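Local structure of Lic11098 (Leptospira interrogans serogroup Icterohaemorrhagiae serovar copenhageni, 4U08) at residues I24-G29 with L47-D52; K31-P36 with D52-A57; T217-E222 with N237-L242. The protein is of unknown function but, as a leucine-rich repeat protein considered a virulence factor of a human pathogen, probably serves in molecular recognition. One frame throughout, in Å; residues are numbered along the deposited sequence.

Contact 1: I24-G29 with L47-D52; sequences ILNLSG and LLNLDD
Strands 24-26 and 47-49 pair in parallel through their backbones, forming two neighbouring rungs of a leucine-rich repeat solenoid near its N-terminal end. The strand axes lie 4.9 Å apart and diverge by only 2°. Leu25 is held through both of its backbone polar atoms: its N donates to Leu47 O at 3.0 Å, and its O accepts from Asn49 N. The ladder runs on past the strands, where Leu27 N reaches Asn49 O at 2.8 Å and Gly29 N reaches Asp51 O.

The two faces differ in character. Leu25 and Leu48 point into the core, with Leu25 CD2 resting 3.8 Å from Leu48 CD1; in both, CG stands opposite the backbone N (chi1 -178° and 175°), which sends the two branched ends the same way, side by side. Leu27 CD1 and Leu50 CD2 continue the leucine layer past the strands. Leucine suits these places because its branched end fills a buried layer without any polar need. Ile24, Asn26, Leu47 and Asn49 take the other face, which is partly open; there Ile24 CG2 meets Leu47 CD2 at 4.1 Å, and Tyr8 flanks Ile24 from strand 8-9.

Gly29 and Asp52 both adopt positive phi, a conformation that glycine accepts readily and aspartate tolerates, and Gly29 CA approaches Asp52 O at 3.1 Å. Asp51 OD1 is held by Ser74 N of the next coil, while Asn49 closes an Asx turn: its OD1 accepts from Asp51 N at 3.1 Å, in the plane of the amide carbonyl.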
# COMPACT_ATOMS: atom_id res chain seq x y z
N ILE A 24 -22.58 24.47 -7.79
CA ILE A 24 -21.87 23.35 -8.40
C ILE A 24 -21.95 23.48 -9.91
O ILE A 24 -23.05 23.57 -10.46
CB ILE A 24 -22.40 21.95 -7.93
CG1 ILE A 24 -22.31 21.77 -6.39
CG2 ILE A 24 -21.70 20.81 -8.68
CD1 ILE A 24 -23.23 20.65 -5.83
N LEU A 25 -20.79 23.47 -10.57
CA LEU A 25 -20.71 23.49 -12.03
C LEU A 25 -19.97 22.24 -12.48
O LEU A 25 -18.77 22.08 -12.21
CB LEU A 25 -20.06 24.78 -12.58
CG LEU A 25 -19.99 24.91 -14.11
CD1 LEU A 25 -21.38 25.07 -14.73
CD2 LEU A 25 -19.10 26.06 -14.52
N ASN A 26 -20.70 21.34 -13.13
CA ASN A 26 -20.18 20.08 -13.62
C ASN A 26 -20.02 20.11 -15.13
O ASN A 26 -20.99 19.95 -15.86
CB ASN A 26 -21.09 18.90 -13.17
CG ASN A 26 -20.51 17.51 -13.40
OD1 ASN A 26 -21.08 16.51 -12.96
ND2 ASN A 26 -19.40 17.40 -14.09
N LEU A 27 -18.77 20.25 -15.59
CA LEU A 27 -18.47 20.28 -17.02
C LEU A 27 -17.63 19.08 -17.45
O LEU A 27 -17.05 19.11 -18.54
CB LEU A 27 -17.77 21.60 -17.43
CG LEU A 27 -18.47 22.93 -17.10
CD1 LEU A 27 -17.59 24.11 -17.47
CD2 LEU A 27 -19.82 23.05 -17.80
N SER A 28 -17.58 18.00 -16.62
CA SER A 28 -16.79 16.81 -16.94
C SER A 28 -17.23 16.14 -18.24
O SER A 28 -18.42 16.18 -18.57
CB SER A 28 -16.83 15.76 -15.83
OG SER A 28 -17.04 16.19 -14.50
N GLY A 29 -16.27 15.53 -18.94
CA GLY A 29 -16.47 14.80 -20.19
C GLY A 29 -17.29 15.53 -21.24
O GLY A 29 -18.17 14.93 -21.85
N LEU A 47 -17.98 24.11 -5.99
CA LEU A 47 -17.38 22.95 -6.64
C LEU A 47 -17.39 23.13 -8.15
O LEU A 47 -18.44 23.40 -8.76
CB LEU A 47 -18.07 21.62 -6.21
CG LEU A 47 -17.37 20.31 -6.59
CD1 LEU A 47 -17.63 19.23 -5.55
CD2 LEU A 47 -17.78 19.82 -7.99
N LEU A 48 -16.22 22.95 -8.74
CA LEU A 48 -16.04 23.06 -10.17
C LEU A 48 -15.44 21.76 -10.68
O LEU A 48 -14.33 21.40 -10.30
CB LEU A 48 -15.16 24.29 -10.51
CG LEU A 48 -14.77 24.50 -11.97
CD1 LEU A 48 -16.00 24.57 -12.89
CD2 LEU A 48 -13.90 25.74 -12.13
N ASN A 49 -16.20 21.04 -11.51
CA ASN A 49 -15.72 19.79 -12.05
C ASN A 49 -15.37 19.95 -13.53
O ASN A 49 -16.25 20.13 -14.37
CB ASN A 49 -16.72 18.64 -11.79
CG ASN A 49 -16.15 17.27 -12.03
OD1 ASN A 49 -15.11 17.10 -12.69
ND2 ASN A 49 -16.83 16.25 -11.56
N LEU A 50 -14.07 19.89 -13.83
CA LEU A 50 -13.53 20.03 -15.19
C LEU A 50 -12.83 18.75 -15.65
O LEU A 50 -12.08 18.77 -16.63
CB LEU A 50 -12.58 21.24 -15.25
CG LEU A 50 -13.18 22.63 -14.94
CD1 LEU A 50 -12.11 23.71 -14.98
CD2 LEU A 50 -14.30 22.98 -15.90
N ASP A 51 -13.08 17.62 -14.94
CA ASP A 51 -12.46 16.32 -15.20
C ASP A 51 -12.74 15.81 -16.60
O ASP A 51 -13.81 16.07 -17.14
CB ASP A 51 -12.98 15.26 -14.22
CG ASP A 51 -12.51 15.37 -12.78
OD1 ASP A 51 -11.54 16.13 -12.52
OD2 ASP A 51 -13.11 14.71 -11.91
N ASP A 52 -11.81 15.02 -17.15
CA ASP A 52 -11.94 14.35 -18.45
C ASP A 52 -12.30 15.33 -19.57
O ASP A 52 -13.38 15.22 -20.15
CB ASP A 52 -12.99 13.22 -18.36
CG ASP A 52 -12.65 12.12 -17.37
OD1 ASP A 52 -12.32 11.01 -17.81
OD2 ASP A 52 -12.79 12.36 -16.15

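Contact 2: K31-P36 with D52-A57; sequences KLTTLP and DNQLIA
Asn53 and Leu55 of the loop 52-57 pack under Leu32 of the loop 31-36, where two successive coils of the leucine-rich repeat leave their strands. The tight part is an asparagine with leucines around it. Asn53 is buried, and chi1 of -78° sets its CG beside its own backbone N, turning the amide toward the preceding coil. Its OD1 accepts from Leu32 N at 3.0 Å; the donor sits well above the carbonyl plane, although the N-H itself points almost straight at the oxygen (172°). OD1 also accepts from Ser30 N, and ND2 donates to Leu27 O and Leu50 O. Leu32 then returns a bond through its O, taken by Gln54 N at 2.8 Å. Beside this, Leu55 CD2 packs against the Thr34 peptide, 3.6 Å from Thr34 N, as well as against Leu32 CD2 at 4.0 Å.

The outer side is looser. Gln54, bent at chi2, lays its amide along Lys31, with OE1 3.4 Å from Lys31 CA. Water fills in where backbones do not meet. One molecule joins Lys31 N, Asp52 O and Gln54 NE2; a second joins Thr33 O to Ile56 N and Ala57 O; a third, 2.9 Å from Leu35 N, accepts from it and donates to Ala57 O.

Asn53 is a rung of the asparagine ladder of leucine-rich repeats, a buried place that suits a short amide offering both acceptor and donor to peptides. The chemistry therefore implies coils joined by an asparagine side chain and a direct backbone bond on the tight side, and by water bridges on the other.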
# COMPACT_ATOMS: atom_id res chain seq x y z
N LYS A 31 -15.66 17.54 -23.72
CA LYS A 31 -14.65 17.90 -24.73
C LYS A 31 -14.29 19.41 -24.67
O LYS A 31 -14.09 20.06 -25.71
CB LYS A 31 -15.07 17.43 -26.14
CG LYS A 31 -15.11 15.91 -26.30
CD LYS A 31 -15.50 15.47 -27.71
CE LYS A 31 -16.99 15.26 -27.89
NZ LYS A 31 -17.33 14.82 -29.27
N LEU A 32 -14.22 19.96 -23.45
CA LEU A 32 -13.91 21.36 -23.19
C LEU A 32 -12.42 21.60 -23.49
O LEU A 32 -11.55 20.96 -22.88
CB LEU A 32 -14.28 21.74 -21.75
CG LEU A 32 -14.29 23.22 -21.39
CD1 LEU A 32 -15.50 23.91 -21.95
CD2 LEU A 32 -14.26 23.41 -19.88
N THR A 33 -12.14 22.48 -24.47
CA THR A 33 -10.78 22.82 -24.91
C THR A 33 -10.24 24.07 -24.22
O THR A 33 -9.03 24.23 -24.10
CB THR A 33 -10.71 22.91 -26.45
OG1 THR A 33 -11.75 23.77 -26.92
CG2 THR A 33 -10.81 21.55 -27.12
N THR A 34 -11.14 24.93 -23.74
CA THR A 34 -10.78 26.17 -23.07
C THR A 34 -11.85 26.53 -22.05
O THR A 34 -13.03 26.30 -22.30
CB THR A 34 -10.48 27.30 -24.09
OG1 THR A 34 -10.18 28.52 -23.40
CG2 THR A 34 -11.62 27.54 -25.10
N LEU A 35 -11.43 27.07 -20.91
CA LEU A 35 -12.38 27.50 -19.89
C LEU A 35 -12.51 29.01 -20.05
O LEU A 35 -11.51 29.72 -19.93
CB LEU A 35 -11.92 27.12 -18.47
CG LEU A 35 -12.84 27.52 -17.30
CD1 LEU A 35 -14.09 26.65 -17.25
CD2 LEU A 35 -12.10 27.47 -15.98
N PRO A 36 -13.72 29.53 -20.38
CA PRO A 36 -13.87 30.99 -20.57
C PRO A 36 -13.54 31.78 -19.30
O PRO A 36 -13.84 31.33 -18.20
CB PRO A 36 -15.34 31.16 -20.97
CG PRO A 36 -15.77 29.80 -21.44
CD PRO A 36 -15.00 28.84 -20.60
N ASP A 52 -11.81 15.02 -17.15
CA ASP A 52 -11.94 14.35 -18.45
C ASP A 52 -12.30 15.33 -19.57
O ASP A 52 -13.38 15.22 -20.15
CB ASP A 52 -12.99 13.22 -18.36
CG ASP A 52 -12.65 12.12 -17.37
OD1 ASP A 52 -12.32 11.01 -17.81
OD2 ASP A 52 -12.79 12.36 -16.15
N ASN A 53 -11.44 16.32 -19.81
CA ASN A 53 -11.64 17.31 -20.87
C ASN A 53 -10.31 17.48 -21.63
O ASN A 53 -9.42 16.65 -21.46
CB ASN A 53 -12.23 18.63 -20.32
CG ASN A 53 -13.72 18.58 -20.03
OD1 ASN A 53 -14.54 18.30 -20.92
ND2 ASN A 53 -14.10 18.85 -18.79
N GLN A 54 -10.17 18.53 -22.48
CA GLN A 54 -8.93 18.72 -23.23
C GLN A 54 -8.23 20.06 -22.92
O GLN A 54 -7.55 20.61 -23.78
CB GLN A 54 -9.14 18.53 -24.74
CG GLN A 54 -9.42 17.08 -25.15
CD GLN A 54 -10.90 16.78 -25.22
OE1 GLN A 54 -11.62 17.29 -26.09
NE2 GLN A 54 -11.37 15.90 -24.34
N LEU A 55 -8.38 20.54 -21.66
CA LEU A 55 -7.77 21.80 -21.21
C LEU A 55 -6.25 21.73 -21.20
O LEU A 55 -5.67 20.76 -20.70
CB LEU A 55 -8.29 22.21 -19.81
CG LEU A 55 -9.79 22.41 -19.64
CD1 LEU A 55 -10.14 22.70 -18.19
CD2 LEU A 55 -10.30 23.54 -20.49
N ILE A 56 -5.60 22.74 -21.79
CA ILE A 56 -4.14 22.84 -21.85
C ILE A 56 -3.65 23.87 -20.83
O ILE A 56 -2.51 23.78 -20.38
CB ILE A 56 -3.60 23.09 -23.28
CG1 ILE A 56 -4.20 24.36 -23.92
CG2 ILE A 56 -3.78 21.84 -24.17
CD1 ILE A 56 -3.39 24.96 -25.12
N ALA A 57 -4.53 24.82 -20.46
CA ALA A 57 -4.26 25.89 -19.50
C ALA A 57 -5.55 26.36 -18.85
O ALA A 57 -6.63 25.91 -19.23
CB ALA A 57 -3.57 27.05 -20.22
O HOH W 1 -14.20 15.03 -22.88
O HOH W 2 -7.18 25.38 -22.24
O HOH W 3 -8.54 27.17 -20.70

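Contact 3: T217-E222 with N237-L242; sequences TTLPKE and NKLTTL
Thr217 O lies close to the loop that follows strand 231-233, accepting a weak hydrogen bond from Thr240 N at 3.3 Å and a CA-H contact from Leu239. Thr217 CA in turn faces Lys238 O at 3.5 Å, so the two backbones touch in both senses. Over them, Thr217 CG2 crosses Lys238 CB at 4.0 Å; chi1 of 60° places OG1 between N and C, which leaves CG2 anti to the carbonyl carbon, against the lysine's aliphatic stem.

Beneath, leucines close the contact. Leu239 CD2 tucks under the peptide, 3.6 Å from Thr217 C, and meets Leu219 CG at 4.1 Å, the two side chains crossing nearly at right angles. Leu219 CD1 lies alongside Leu242 CD2 at 4.2 Å. Leucine suits these buried places, threonine the exposed edge, where its methyl packs and its hydroxyl can meet solvent. Farther along, a water accepts from Leu219 N and donates to Thr241 O.

In the next shell Asn237, at the asparagine-ladder position, ties the loop 237-242 to the preceding coil: its OD1 accepts from Leu216 N, and its ND2 donates to Leu211 O and Leu234 O. Asn260 OD1, from the following coil, accepts from Leu239 N. These are the loops after the strands of two successive leucine-rich repeat coils. After strand 208-210 and the loop 217-220 comes a 3-10 segment at Lys221 and Glu222 that continues along the chain, whereas loop 237-242 leads from strand 231-233 toward strand 254-256.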
# COMPACT_ATOMS: atom_id res chain seq x y z
N THR A 217 17.78 -4.30 0.33
CA THR A 217 18.55 -5.50 0.68
C THR A 217 18.42 -5.82 2.15
O THR A 217 18.45 -6.99 2.53
CB THR A 217 20.01 -5.42 0.19
OG1 THR A 217 20.64 -4.29 0.80
CG2 THR A 217 20.12 -5.32 -1.32
N THR A 218 18.28 -4.78 2.99
CA THR A 218 18.06 -4.90 4.44
C THR A 218 17.02 -3.85 4.87
O THR A 218 16.69 -2.95 4.11
CB THR A 218 19.36 -4.71 5.27
OG1 THR A 218 19.87 -3.38 5.11
CG2 THR A 218 20.44 -5.74 4.99
N LEU A 219 16.52 -4.00 6.08
CA LEU A 219 15.62 -3.04 6.70
C LEU A 219 16.41 -2.46 7.88
O LEU A 219 17.14 -3.22 8.54
CB LEU A 219 14.33 -3.70 7.23
CG LEU A 219 13.37 -4.29 6.22
CD1 LEU A 219 12.22 -4.94 6.92
CD2 LEU A 219 12.86 -3.23 5.23
N PRO A 220 16.28 -1.15 8.21
CA PRO A 220 17.02 -0.63 9.36
C PRO A 220 16.46 -1.20 10.65
O PRO A 220 15.28 -1.57 10.69
CB PRO A 220 16.81 0.89 9.27
CG PRO A 220 15.57 1.06 8.51
CD PRO A 220 15.47 -0.10 7.56
N LYS A 221 17.29 -1.30 11.70
CA LYS A 221 16.88 -1.79 13.00
C LYS A 221 15.73 -0.96 13.58
O LYS A 221 14.86 -1.49 14.26
CB LYS A 221 18.07 -1.90 13.98
CG LYS A 221 18.96 -0.68 14.18
CD LYS A 221 20.18 -1.03 15.06
CE LYS A 221 21.12 0.14 15.24
NZ LYS A 221 20.56 1.17 16.16
N GLU A 222 15.71 0.35 13.23
CA GLU A 222 14.71 1.34 13.65
C GLU A 222 13.30 1.04 13.11
O GLU A 222 12.34 1.61 13.62
CB GLU A 222 15.13 2.76 13.24
CG GLU A 222 16.39 3.26 13.95
CD GLU A 222 17.73 2.72 13.46
OE1 GLU A 222 17.76 2.07 12.40
OE2 GLU A 222 18.75 2.96 14.14
N ASN A 237 11.44 -7.18 -3.39
CA ASN A 237 12.64 -6.44 -3.01
C ASN A 237 13.79 -7.47 -3.06
O ASN A 237 13.60 -8.53 -3.65
CB ASN A 237 12.48 -5.78 -1.63
CG ASN A 237 11.76 -4.47 -1.72
OD1 ASN A 237 12.35 -3.45 -2.05
ND2 ASN A 237 10.47 -4.46 -1.45
N LYS A 238 14.92 -7.20 -2.42
CA LYS A 238 16.09 -8.09 -2.42
C LYS A 238 16.53 -8.42 -1.01
O LYS A 238 17.72 -8.62 -0.77
CB LYS A 238 17.26 -7.43 -3.20
CG LYS A 238 16.99 -7.21 -4.67
CD LYS A 238 18.16 -6.48 -5.32
CE LYS A 238 18.08 -6.45 -6.83
NZ LYS A 238 17.04 -5.51 -7.33
N LEU A 239 15.57 -8.47 -0.05
CA LEU A 239 15.88 -8.76 1.35
C LEU A 239 16.45 -10.12 1.54
O LEU A 239 15.88 -11.12 1.08
CB LEU A 239 14.65 -8.56 2.27
CG LEU A 239 13.99 -7.17 2.23
CD1 LEU A 239 12.63 -7.20 2.90
CD2 LEU A 239 14.87 -6.12 2.88
N THR A 240 17.57 -10.16 2.24
CA THR A 240 18.29 -11.40 2.52
C THR A 240 18.10 -11.78 3.97
O THR A 240 18.20 -12.94 4.32
CB THR A 240 19.76 -11.30 2.05
OG1 THR A 240 20.30 -9.99 2.34
CG2 THR A 240 19.90 -11.53 0.56
N THR A 241 17.74 -10.80 4.80
CA THR A 241 17.52 -11.00 6.23
C THR A 241 16.50 -9.95 6.76
O THR A 241 16.31 -8.92 6.13
CB THR A 241 18.88 -10.93 6.98
OG1 THR A 241 18.70 -11.33 8.34
CG2 THR A 241 19.56 -9.56 6.90
N LEU A 242 15.87 -10.24 7.90
CA LEU A 242 14.98 -9.28 8.61
C LEU A 242 15.69 -8.94 9.93
O LEU A 242 16.22 -9.84 10.57
CB LEU A 242 13.60 -9.89 8.92
CG LEU A 242 12.70 -10.30 7.75
CD1 LEU A 242 11.41 -10.89 8.26
CD2 LEU A 242 12.41 -9.11 6.80
O HOH W 4 17.31 -6.63 7.15

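How the contacts relate
Contacts 1 and 2 belong to the same pair of adjoining coils: their centres are 11 Å apart, they share Asp52, and their segments alternate along the chain. Leu50 of the first and Leu55 of the second meet through their CD1 atoms at 3.9 Å, which joins the leucine layers of the two contacts. Contact 3 lies farther along the solenoid, on the opposite side of the chain's centre, about 46 Å and 47 Å from contacts 1 and 2 between centres. It joins loops much as contact 2 does, but with a single, weak direct hydrogen bond. The calcium ion at Glu161 and Glu184 marks the intervening coils; a zinc ion lies about 14 Å from the Lys238 side chain.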